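Side-chain contacts in BepC protein (Bartonella tribocorum, PDB 4WGJ), which probably transfers AMP from ATP to threonine and tyrosine side chains of target proteins, and is represented here by its Fic-domain part with a bound ATP analogue: residues 55-58 and 59-63; 78-81 and 82-85; 152-156 and 157-161; 200-203 and 204-208. All blocks are in the same frame, centred on the assembly; numbering follows the deposited sequence.

Along the chain the four contacts follow one another without overlap, and three of them gather around the Fic signature loop. Interaction 1 opens helix 59-70, interaction 2 lies in the loop between that helix and strand 85-86, and interaction 3 joins helix 135-152 to helix 159-174 around the bound nucleotide. Their centres are 11 to 16 Å apart and all three touch: Leu62 packs on Pro154 and Phe155, while Arg81 bonds to the backbone of His153 and Pro154. Residues from two earlier parts of the chain thus touch the nucleotide-binding loop. Interaction 4, at the start of helix 202-211, stands apart, its centre about 20 Å from that of interaction 3.

Interaction 1: residues 55-58 and 59-63; sequences QNFD and AAYLS
The rings of Phe57 and Tyr61 lie side by side, pointing the same way from the backbone, with Phe57 in the loop and Tyr61 in the first turn of the helix that follows. Their planes are steeply inclined, at 77°. The ring centroids are 5.2 Å apart, and the nearest approach joins Phe57 CE2 to Tyr61 CE2 at 3.6 Å. Tyr61 sends its ring back toward the loop because CG stands anti to its backbone N (chi1 -173°), beside the carbonyl carbon.

Asp58, between them in sequence, turns its carboxylate to the helix end. With chi1 at 55°, CG is tucked between the backbone N and the carbonyl carbon, and this turns OD1 over the start of the helix. There Asp58 OD1 accepts from Tyr61 N at 3.0 Å, met nearly along its own C-O direction. The same oxygen, Asp58 OD1, rests 3.6 Å from Ala60 CB. Asp58 O begins the regular helical pattern by accepting from Leu62 N at 3.1 Å. A negative charge at this end would probably also be favoured by the helix dipole.

Farther out, Phe57 packs between Ala173 of helix 159-174 and Leu124 of helix 111-126, and Tyr61 touches Lys169 and Pro54; both residues are buried. Glu121 accepts from Ala59 N. The arrangement is that of an aspartate N-cap, here starting helix 59-70 of the Fic fold, with an aromatic pair fastening the incoming loop to its first turn.

Interaction 2: residues 78-81 and 82-85; sequences GHTR and DTSF
Thr80 and Asp82 meet through a short hydrogen bond, Thr80 OG1 donating to Asp82 OD1 at 2.5 Å on the syn lone pair, the side of the other carboxylate oxygen. The carbonyl of Thr80 takes two bonds from Thr83. Thr83 N reaches Thr80 O at 3.2 Å from well above the carbonyl plane, the turn's own N-H bond. Beside it, in the conformer described, a chi1 of 69° brings Thr83 OG1 to Thr80 O at 2.8 Å, tilted only a little from that plane.

Beyond this core, Phe85 sets its edge against the face of the His79 ring, Phe85 CD1 lying 4.2 Å from His79 ND1, with the planes at 66°. A water bonds to His79 ND1, Ser84 O and, in the same conformer, Thr83 OG1; another donates to the carbonyls of Thr80 and Thr83.

Arg81 points its extended chain the other way, into the protein, where its guanidinium donates to the carbonyls of His153, Ala108 and Met95 and anchors the loop. The whole is a type I beta turn, Thr80 to Thr83, leading into the hairpin 85-86/92-93, probably the flap of Fic enzymes.

Interaction 3: residues 152-156 and 157-161; sequences AHPFR and KGNGR. With ANP (phosphoaminophosphonic acid-adenylate ester), chain B.
His153 and Asn159 stack within the Fic signature, His-Pro-Phe-Arg-Lys-Gly-Asn-Gly-Arg, which has lysine where many relatives carry an acidic residue. Asn159 ND2 lies 3.1 Å above the plane of the His153 ring and over its centre; ring and amide are only 24° from parallel, so the approach is packing over a face and not a bond to a ring nitrogen.

The Asn159 amide is fixed on both ends. Asn159 OD1 accepts from Phe155 N at 2.8 Å, in the carbonyl plane on a lone pair. Asn159 ND2 returns a nearly straight bond to Phe155 O, also 2.8 Å, and gives another to ANP O2A at 2.9 Å. With CG anti to the carbonyl carbon (chi1 -67°), the amide faces back across the loop, where these bonds determine its rotation.

Lys157 bends at chi2 and again at chi4, running alongside the phosphates and bringing Lys157 NZ within 2.7 Å of ANP O2B. Backbone amides of residues 158 to 161 join at the helix start, while Glu150, Arg164 and Gln197 also bond to the nucleotide. Arg161, bent at chi3, lays its guanidinium edge-on to the beta phosphate, Arg161 NE reaching ANP O1B at 2.8 Å and Arg161 NH2 reaching ANP O2B at 2.8 Å.

Interaction 4: residues 200-203 and 204-208; sequences NSQP and MKDLF
Ser201 O, Gln202 O and Pro203 O each accept from the backbone N four residues on, that of Lys205, Asp206 and Leu207 respectively, all at 2.9 Å: three successive i to i+4 bonds of the helix. Ahead of them, Asn200 OD1 accepts from Gln202 N at 3.1 Å, a capping bond made from above the plane of the amide carbonyl. A water links Asn200 O, to which it donates, with Met204 N, from which it accepts.

Among the side chains, Gln202 and Asp206 carry the contact. Gln202 starts out anti to its own N, and the bend at chi2 (56°) turns the chain along the helix toward Asp206, where Gln202 NE2 donates to Asp206 OD1 at 2.9 Å. The acceptor lies in the Gln202 amide plane, but the carboxylate is entered from above its own plane; the two flat groups stand 49° apart. The amine of Lys205 bonds to Glu140 O and forms a salt bridge with Asp144, in the conformer described.

Met204 is wedged between Phe146 and Met147 of helix 135-152 and Ala191 and Cys192 of helix 185-198; Leu207 reaches Met188, and the helix runs on into strand 212-214, paired with strand 176-178.

Interaction 1: residues 55-58 and 59-63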
loop_
_atom_site.group_PDB
_atom_site.type_symbol
_atom_site.label_atom_id
_atom_site.label_comp_id
_atom_site.label_asym_id
_atom_site.label_seq_id
_atom_site.Cartn_x
_atom_site.Cartn_y
_atom_site.Cartn_z
ATOM N N GLN A 55 8.905 -7.728 14.586
ATOM C CA GLN A 55 9.418 -6.894 15.662
ATOM C C GLN A 55 9.239 -5.426 15.300
ATOM O O GLN A 55 8.781 -4.617 16.106
ATOM C CB GLN A 55 10.894 -7.198 15.927
ATOM N N ASN A 56 9.603 -5.089 14.068
ATOM C CA ASN A 56 9.520 -3.720 13.593
ATOM C C ASN A 56 8.592 -3.577 12.402
ATOM O O ASN A 56 8.704 -4.318 11.426
ATOM C CB ASN A 56 10.906 -3.201 13.217
ATOM C CG ASN A 56 11.891 -3.318 14.346
ATOM O OD1 ASN A 56 12.849 -4.081 14.269
ATOM N ND2 ASN A 56 11.637 -2.597 15.423
ATOM N N PHE A 57 7.682 -2.609 12.496
ATOM C CA PHE A 57 6.805 -2.248 11.399
ATOM C C PHE A 57 7.463 -1.147 10.602
ATOM O O PHE A 57 7.242 0.033 10.856
ATOM C CB PHE A 57 5.435 -1.805 11.923
ATOM C CG PHE A 57 4.547 -2.952 12.306
ATOM C CD1 PHE A 57 4.658 -3.550 13.557
ATOM C CD2 PHE A 57 3.631 -3.458 11.392
ATOM C CE1 PHE A 57 3.840 -4.620 13.904
ATOM C CE2 PHE A 57 2.817 -4.525 11.726
ATOM C CZ PHE A 57 2.923 -5.111 12.977
ATOM N N ASP A 58 8.296 -1.544 9.649
ATOM C CA ASP A 58 9.138 -0.587 8.945
ATOM C C ASP A 58 9.042 -0.749 7.438
ATOM O O ASP A 58 8.210 -1.510 6.940
ATOM C CB ASP A 58 10.592 -0.727 9.413
ATOM C CG ASP A 58 11.129 -2.152 9.279
ATOM O OD1 ASP A 58 10.509 -2.988 8.593
ATOM O OD2 ASP A 58 12.197 -2.428 9.859
ATOM N N ALA A 59 9.883 -0.023 6.709
ATOM C CA ALA A 59 9.815 -0.039 5.245
ATOM C C ALA A 59 10.067 -1.447 4.711
ATOM O O ALA A 59 9.422 -1.886 3.764
ATOM C CB ALA A 59 10.825 0.950 4.649
ATOM N N ALA A 60 11.003 -2.156 5.334
ATOM C CA ALA A 60 11.309 -3.517 4.928
ATOM C C ALA A 60 10.093 -4.422 5.092
ATOM O O ALA A 60 9.857 -5.296 4.260
ATOM C CB ALA A 60 12.496 -4.067 5.730
ATOM N N TYR A 61 9.336 -4.232 6.170
ATOM C CA TYR A 61 8.129 -5.034 6.387
ATOM C C TYR A 61 7.073 -4.744 5.318
ATOM O O TYR A 61 6.417 -5.661 4.809
ATOM C CB TYR A 61 7.538 -4.784 7.782
ATOM C CG TYR A 61 6.383 -5.708 8.122
ATOM C CD1 TYR A 61 6.567 -7.093 8.186
ATOM C CD2 TYR A 61 5.116 -5.204 8.405
ATOM C CE1 TYR A 61 5.520 -7.948 8.502
ATOM C CE2 TYR A 61 4.068 -6.046 8.716
ATOM C CZ TYR A 61 4.275 -7.415 8.767
ATOM O OH TYR A 61 3.228 -8.254 9.080
ATOM N N LEU A 62 6.893 -3.470 4.978
ATOM C CA LEU A 62 5.954 -3.137 3.914
ATOM C C LEU A 62 6.337 -3.827 2.597
ATOM O O LEU A 62 5.476 -4.355 1.875
ATOM C CB LEU A 62 5.897 -1.629 3.713
ATOM C CG LEU A 62 4.853 -1.133 2.718
ATOM C CD1 LEU A 62 3.423 -1.465 3.196
ATOM C CD2 LEU A 62 5.013 0.377 2.491
ATOM N N SER A 63 7.630 -3.828 2.286
ATOM C CA SER A 63 8.103 -4.497 1.073
ATOM C C SER A 63 7.883 -6.001 1.139
ATOM O O SER A 63 7.576 -6.621 0.133
ATOM C CB SER A 63 9.575 -4.185 0.817
ATOM O OG SER A 63 9.687 -2.856 0.308
#

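Interaction 2: residues 78-81 and 82-85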
loop_
_atom_site.group_PDB
_atom_site.type_symbol
_atom_site.label_atom_id
_atom_site.label_comp_id
_atom_site.label_asym_id
_atom_site.label_seq_id
_atom_site.Cartn_x
_atom_site.Cartn_y
_atom_site.Cartn_z
ATOM N N GLY A 78 7.731 -6.202 -4.167
ATOM C CA GLY A 78 8.646 -5.953 -3.064
ATOM C C GLY A 78 9.645 -4.825 -3.306
ATOM O O GLY A 78 10.344 -4.408 -2.382
ATOM N N HIS A 79 9.729 -4.333 -4.541
ATOM C CA HIS A 79 10.673 -3.259 -4.863
ATOM C C HIS A 79 9.925 -1.944 -5.034
ATOM O O HIS A 79 8.893 -1.902 -5.689
ATOM C CB HIS A 79 11.438 -3.565 -6.143
ATOM C CG HIS A 79 12.239 -4.822 -6.078
ATOM N ND1 HIS A 79 13.616 -4.827 -6.123
ATOM C CD2 HIS A 79 11.859 -6.117 -5.980
ATOM C CE1 HIS A 79 14.051 -6.074 -6.055
ATOM N NE2 HIS A 79 13.005 -6.875 -5.962
ATOM N N THR A 80 10.461 -0.875 -4.466
ATOM C CA THR A 80 9.790 0.424 -4.522
ATOM C C THR A 80 10.131 1.179 -5.811
ATOM O O THR A 80 11.166 0.925 -6.439
ATOM C CB THR A 80 10.159 1.274 -3.298
ATOM O OG1 THR A 80 11.579 1.351 -3.197
ATOM C CG2 THR A 80 9.623 0.622 -2.021
ATOM N N ARG A 81 9.262 2.113 -6.198
ATOM C CA ARG A 81 9.346 2.735 -7.515
ATOM C C ARG A 81 10.425 3.801 -7.621
ATOM O O ARG A 81 10.648 4.335 -8.705
ATOM C CB ARG A 81 8.001 3.343 -7.910
ATOM C CG ARG A 81 7.520 4.428 -6.966
ATOM C CD ARG A 81 6.100 4.917 -7.325
ATOM N NE ARG A 81 5.590 5.738 -6.236
ATOM C CZ ARG A 81 5.836 7.038 -6.072
ATOM N NH1 ARG A 81 6.540 7.726 -6.977
ATOM N NH2 ARG A 81 5.356 7.662 -5.003
ATOM N N ASP A 82 11.089 4.103 -6.509
ATOM C CA ASP A 82 12.225 5.035 -6.515
ATOM C C ASP A 82 13.531 4.337 -6.851
ATOM O O ASP A 82 14.568 4.987 -6.988
ATOM C CB ASP A 82 12.364 5.745 -5.161
ATOM C CG ASP A 82 12.475 4.768 -3.976
ATOM O OD1 ASP A 82 12.287 3.548 -4.174
ATOM O OD2 ASP A 82 12.732 5.232 -2.838
ATOM N N THR A 83 13.504 3.014 -6.969
ATOM C CA THR A 83 14.700 2.233 -7.273
ATOM C C THR A 83 14.594 1.653 -8.678
ATOM O O THR A 83 13.514 1.169 -9.060
ATOM C CB THR A 83 14.879 1.103 -6.248
ATOM O OG1 THR A 83 13.849 0.127 -6.436
ATOM C CG2 THR A 83 14.785 1.659 -4.831
ATOM N N SER A 84 15.673 1.688 -9.452
ATOM C CA SER A 84 15.595 1.149 -10.805
ATOM C C SER A 84 15.399 -0.351 -10.748
ATOM O O SER A 84 16.015 -1.045 -9.935
ATOM C CB SER A 84 16.846 1.494 -11.613
ATOM O OG SER A 84 16.846 2.876 -11.906
ATOM N N PHE A 85 14.509 -0.846 -11.599
ATOM C CA PHE A 85 14.271 -2.273 -11.668
ATOM C C PHE A 85 14.475 -2.780 -13.078
ATOM O O PHE A 85 13.872 -2.263 -14.005
ATOM C CB PHE A 85 12.851 -2.630 -11.218
ATOM C CG PHE A 85 12.585 -4.102 -11.275
ATOM C CD1 PHE A 85 12.993 -4.923 -10.239
ATOM C CD2 PHE A 85 11.976 -4.677 -12.384
ATOM C CE1 PHE A 85 12.794 -6.281 -10.291
ATOM C CE2 PHE A 85 11.772 -6.048 -12.440
ATOM C CZ PHE A 85 12.178 -6.851 -11.392
HETATM O O HOH W 1 14.463 -2.302 -7.766
HETATM O O HOH W 2 13.168 -1.469 -3.515
HETATM O O HOH W 3 11.560 -0.773 -8.388
#

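Interaction 3: residues 152-156 and 157-161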
loop_
_atom_site.group_PDB
_atom_site.type_symbol
_atom_site.label_atom_id
_atom_site.label_comp_id
_atom_site.label_asym_id
_atom_site.label_seq_id
_atom_site.Cartn_x
_atom_site.Cartn_y
_atom_site.Cartn_z
ATOM N N ALA A 152 2.941 8.175 0.800
ATOM C CA ALA A 152 4.242 7.663 0.355
ATOM C C ALA A 152 4.117 6.864 -0.951
ATOM O O ALA A 152 4.934 7.037 -1.865
ATOM C CB ALA A 152 4.880 6.806 1.437
ATOM N N HIS A 153 3.099 6.004 -1.026
ATOM C CA HIS A 153 2.739 5.296 -2.266
ATOM C C HIS A 153 3.987 4.668 -2.872
ATOM O O HIS A 153 4.349 4.977 -4.005
ATOM C CB HIS A 153 2.088 6.292 -3.246
ATOM C CG HIS A 153 1.365 5.667 -4.407
ATOM N ND1 HIS A 153 0.060 5.225 -4.324
ATOM C CD2 HIS A 153 1.742 5.479 -5.697
ATOM C CE1 HIS A 153 -0.329 4.778 -5.506
ATOM N NE2 HIS A 153 0.675 4.913 -6.355
ATOM N N PRO A 154 4.675 3.808 -2.100
ATOM C CA PRO A 154 6.054 3.463 -2.468
ATOM C C PRO A 154 6.208 2.568 -3.692
ATOM O O PRO A 154 7.337 2.435 -4.168
ATOM C CB PRO A 154 6.575 2.706 -1.230
ATOM C CG PRO A 154 5.632 3.067 -0.117
ATOM C CD PRO A 154 4.296 3.226 -0.803
ATOM N N PHE A 155 5.131 1.949 -4.173
ATOM C CA PHE A 155 5.252 0.982 -5.276
ATOM C C PHE A 155 4.608 1.475 -6.568
ATOM O O PHE A 155 3.754 2.360 -6.555
ATOM C CB PHE A 155 4.634 -0.368 -4.866
ATOM C CG PHE A 155 5.163 -0.882 -3.550
ATOM C CD1 PHE A 155 6.383 -1.539 -3.493
ATOM C CD2 PHE A 155 4.462 -0.654 -2.365
ATOM C CE1 PHE A 155 6.897 -1.979 -2.281
ATOM C CE2 PHE A 155 4.976 -1.088 -1.145
ATOM C CZ PHE A 155 6.195 -1.750 -1.112
ATOM N N ARG A 156 5.004 0.880 -7.687
ATOM C CA ARG A 156 4.410 1.252 -8.973
ATOM C C ARG A 156 2.910 0.915 -8.994
ATOM O O ARG A 156 2.108 1.611 -9.613
ATOM C CB ARG A 156 5.147 0.554 -10.120
ATOM C CG ARG A 156 4.531 0.778 -11.509
ATOM C CD ARG A 156 4.458 2.274 -11.872
ATOM N NE ARG A 156 3.837 2.475 -13.187
ATOM C CZ ARG A 156 2.524 2.426 -13.417
ATOM N NH1 ARG A 156 1.670 2.176 -12.420
ATOM N NH2 ARG A 156 2.063 2.619 -14.650
ATOM N N LYS A 157 2.540 -0.146 -8.287
ATOM C CA LYS A 157 1.157 -0.614 -8.241
ATOM C C LYS A 157 1.032 -1.513 -7.015
ATOM O O LYS A 157 2.042 -2.028 -6.522
ATOM C CB LYS A 157 0.785 -1.382 -9.527
ATOM C CG LYS A 157 -0.731 -1.566 -9.767
ATOM C CD LYS A 157 -1.409 -0.205 -9.948
ATOM C CE LYS A 157 -2.842 -0.330 -10.448
ATOM N NZ LYS A 157 -3.706 -1.072 -9.489
ATOM N N GLY A 158 -0.190 -1.683 -6.514
ATOM C CA GLY A 158 -0.407 -2.546 -5.363
ATOM C C GLY A 158 -0.260 -1.843 -4.019
ATOM O O GLY A 158 -0.180 -2.490 -2.970
ATOM N N ASN A 159 -0.233 -0.517 -4.039
ATOM C CA ASN A 159 -0.068 0.252 -2.808
ATOM C C ASN A 159 -1.225 0.099 -1.839
ATOM O O ASN A 159 -1.006 -0.092 -0.650
ATOM C CB ASN A 159 0.119 1.733 -3.138
ATOM C CG ASN A 159 1.418 1.988 -3.842
ATOM O OD1 ASN A 159 2.464 2.030 -3.207
ATOM N ND2 ASN A 159 1.368 2.137 -5.148
ATOM N N GLY A 160 -2.446 0.206 -2.352
ATOM C CA GLY A 160 -3.623 0.086 -1.509
ATOM C C GLY A 160 -3.659 -1.250 -0.809
ATOM O O GLY A 160 -3.845 -1.333 0.403
ATOM N N ARG A 161 -3.479 -2.314 -1.576
ATOM C CA ARG A 161 -3.551 -3.642 -0.977
ATOM C C ARG A 161 -2.411 -3.879 0.015
ATOM O O ARG A 161 -2.630 -4.432 1.096
ATOM C CB ARG A 161 -3.583 -4.700 -2.076
ATOM C CG ARG A 161 -4.983 -4.779 -2.718
ATOM C CD ARG A 161 -5.022 -5.511 -4.057
ATOM N NE ARG A 161 -4.451 -4.702 -5.130
ATOM C CZ ARG A 161 -4.366 -5.103 -6.394
ATOM N NH1 ARG A 161 -4.815 -6.308 -6.733
ATOM N NH2 ARG A 161 -3.820 -4.307 -7.311
HETATM P PG ANP B . -6.644 -0.940 -4.819
HETATM O O1G ANP B . -6.969 -2.417 -4.376
HETATM O O2G ANP B . -7.861 -0.401 -5.519
HETATM O O3G ANP B . -6.338 -0.090 -3.533
HETATM P PB ANP B . -3.773 -1.098 -5.616
HETATM O O1B ANP B . -3.669 -2.056 -4.475
HETATM O O2B ANP B . -3.046 -1.612 -6.892
HETATM N N3B ANP B . -5.397 -0.847 -5.995
HETATM P PA ANP B . -2.659 1.413 -6.212
HETATM O O1A ANP B . -3.522 1.469 -7.424
HETATM O O2A ANP B . -1.156 1.442 -6.457
HETATM O O3A ANP B . -3.044 0.235 -5.213
HETATM O "O5'" ANP B . -3.060 2.633 -5.279
HETATM C "C5'" ANP B . -4.456 2.814 -4.938
HETATM C "C4'" ANP B . -4.605 3.730 -3.749
HETATM O "O4'" ANP B . -4.550 5.114 -4.189
HETATM C "C3'" ANP B . -5.936 3.564 -3.007
HETATM O "O3'" ANP B . -5.776 3.586 -1.591
HETATM C "C2'" ANP B . -6.755 4.756 -3.510
HETATM O "O2'" ANP B . -7.771 5.158 -2.600
HETATM C "C1'" ANP B . -5.659 5.808 -3.650
HETATM N N9 ANP B . -6.027 6.914 -4.531
HETATM C C8 ANP B . -6.753 6.841 -5.692
HETATM N N7 ANP B . -6.959 8.001 -6.268
HETATM C C5 ANP B . -6.327 8.904 -5.427
HETATM C C6 ANP B . -6.181 10.305 -5.471
HETATM N N6 ANP B . -6.678 11.071 -6.445
HETATM N N1 ANP B . -5.494 10.898 -4.469
HETATM C C2 ANP B . -4.999 10.137 -3.490
HETATM N N3 ANP B . -5.073 8.812 -3.342
HETATM C C4 ANP B . -5.752 8.251 -4.348
#

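Interaction 4: residues 200-203 and 204-208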
loop_
_atom_site.group_PDB
_atom_site.type_symbol
_atom_site.label_atom_id
_atom_site.label_comp_id
_atom_site.label_asym_id
_atom_site.label_seq_id
_atom_site.Cartn_x
_atom_site.Cartn_y
_atom_site.Cartn_z
ATOM N N ASN A 200 -8.511 17.005 4.190
ATOM C CA ASN A 200 -9.625 16.673 5.077
ATOM C C ASN A 200 -9.514 15.233 5.555
ATOM O O ASN A 200 -9.817 14.306 4.798
ATOM C CB ASN A 200 -10.958 16.879 4.363
ATOM C CG ASN A 200 -12.147 16.395 5.182
ATOM O OD1 ASN A 200 -12.074 16.269 6.408
ATOM N ND2 ASN A 200 -13.248 16.125 4.502
ATOM N N SER A 201 -9.101 15.046 6.806
ATOM C CA SER A 201 -8.867 13.702 7.336
ATOM C C SER A 201 -10.099 13.067 7.982
ATOM O O SER A 201 -10.058 11.907 8.412
ATOM C CB SER A 201 -7.726 13.740 8.356
ATOM O OG SER A 201 -8.066 14.594 9.434
ATOM N N GLN A 202 -11.195 13.811 8.067
ATOM C CA GLN A 202 -12.358 13.278 8.778
ATOM C C GLN A 202 -12.928 11.991 8.163
ATOM O O GLN A 202 -13.241 11.056 8.906
ATOM C CB GLN A 202 -13.467 14.331 8.896
ATOM C CG GLN A 202 -14.496 13.978 9.957
ATOM C CD GLN A 202 -13.846 13.758 11.320
ATOM O OE1 GLN A 202 -13.126 14.624 11.822
ATOM N NE2 GLN A 202 -14.070 12.588 11.905
ATOM N N PRO A 203 -13.072 11.923 6.823
ATOM C CA PRO A 203 -13.564 10.657 6.271
ATOM C C PRO A 203 -12.662 9.466 6.611
ATOM O O PRO A 203 -13.172 8.369 6.880
ATOM C CB PRO A 203 -13.573 10.919 4.766
ATOM C CG PRO A 203 -13.842 12.384 4.663
ATOM C CD PRO A 203 -13.044 12.982 5.795
ATOM N N MET A 204 -11.349 9.677 6.619
ATOM C CA MET A 204 -10.437 8.577 6.939
ATOM C C MET A 204 -10.552 8.214 8.420
ATOM O O MET A 204 -10.533 7.036 8.780
ATOM C CB MET A 204 -8.991 8.935 6.585
ATOM C CG MET A 204 -8.043 7.754 6.678
ATOM S SD MET A 204 -8.369 6.544 5.387
ATOM C CE MET A 204 -7.671 7.386 3.961
ATOM N N LYS A 205 -10.652 9.222 9.280
ATOM C CA LYS A 205 -10.869 8.981 10.707
ATOM C C LYS A 205 -12.126 8.151 10.923
ATOM O O LYS A 205 -12.123 7.186 11.701
ATOM C CB LYS A 205 -10.974 10.300 11.471
ATOM C CG LYS A 205 -9.690 11.113 11.466
ATOM C CD LYS A 205 -8.601 10.459 12.292
ATOM C CE LYS A 205 -7.336 11.315 12.288
ATOM N NZ LYS A 205 -6.215 10.625 12.965
ATOM N N ASP A 206 -13.199 8.527 10.230
ATOM C CA ASP A 206 -14.461 7.805 10.330
ATOM C C ASP A 206 -14.300 6.371 9.845
ATOM O O ASP A 206 -14.836 5.441 10.452
ATOM C CB ASP A 206 -15.563 8.504 9.518
ATOM C CG ASP A 206 -15.977 9.845 10.109
ATOM O OD1 ASP A 206 -15.583 10.158 11.255
ATOM O OD2 ASP A 206 -16.722 10.580 9.427
ATOM N N LEU A 207 -13.573 6.205 8.744
ATOM C CA LEU A 207 -13.344 4.887 8.169
ATOM C C LEU A 207 -12.669 3.977 9.187
ATOM O O LEU A 207 -13.106 2.851 9.425
ATOM C CB LEU A 207 -12.498 5.005 6.898
ATOM C CG LEU A 207 -12.141 3.704 6.176
ATOM C CD1 LEU A 207 -13.393 2.933 5.824
ATOM C CD2 LEU A 207 -11.332 4.010 4.918
ATOM N N PHE A 208 -11.599 4.465 9.809
ATOM C CA PHE A 208 -10.900 3.610 10.764
ATOM C C PHE A 208 -11.711 3.360 12.032
ATOM O O PHE A 208 -11.580 2.301 12.646
ATOM C CB PHE A 208 -9.505 4.177 11.067
ATOM C CG PHE A 208 -8.484 3.702 10.078
ATOM C CD1 PHE A 208 -8.396 4.291 8.826
ATOM C CD2 PHE A 208 -7.693 2.592 10.353
ATOM C CE1 PHE A 208 -7.489 3.818 7.880
ATOM C CE2 PHE A 208 -6.792 2.109 9.415
ATOM C CZ PHE A 208 -6.689 2.725 8.175
HETATM O O HOH W 4 -10.104 11.561 4.770
#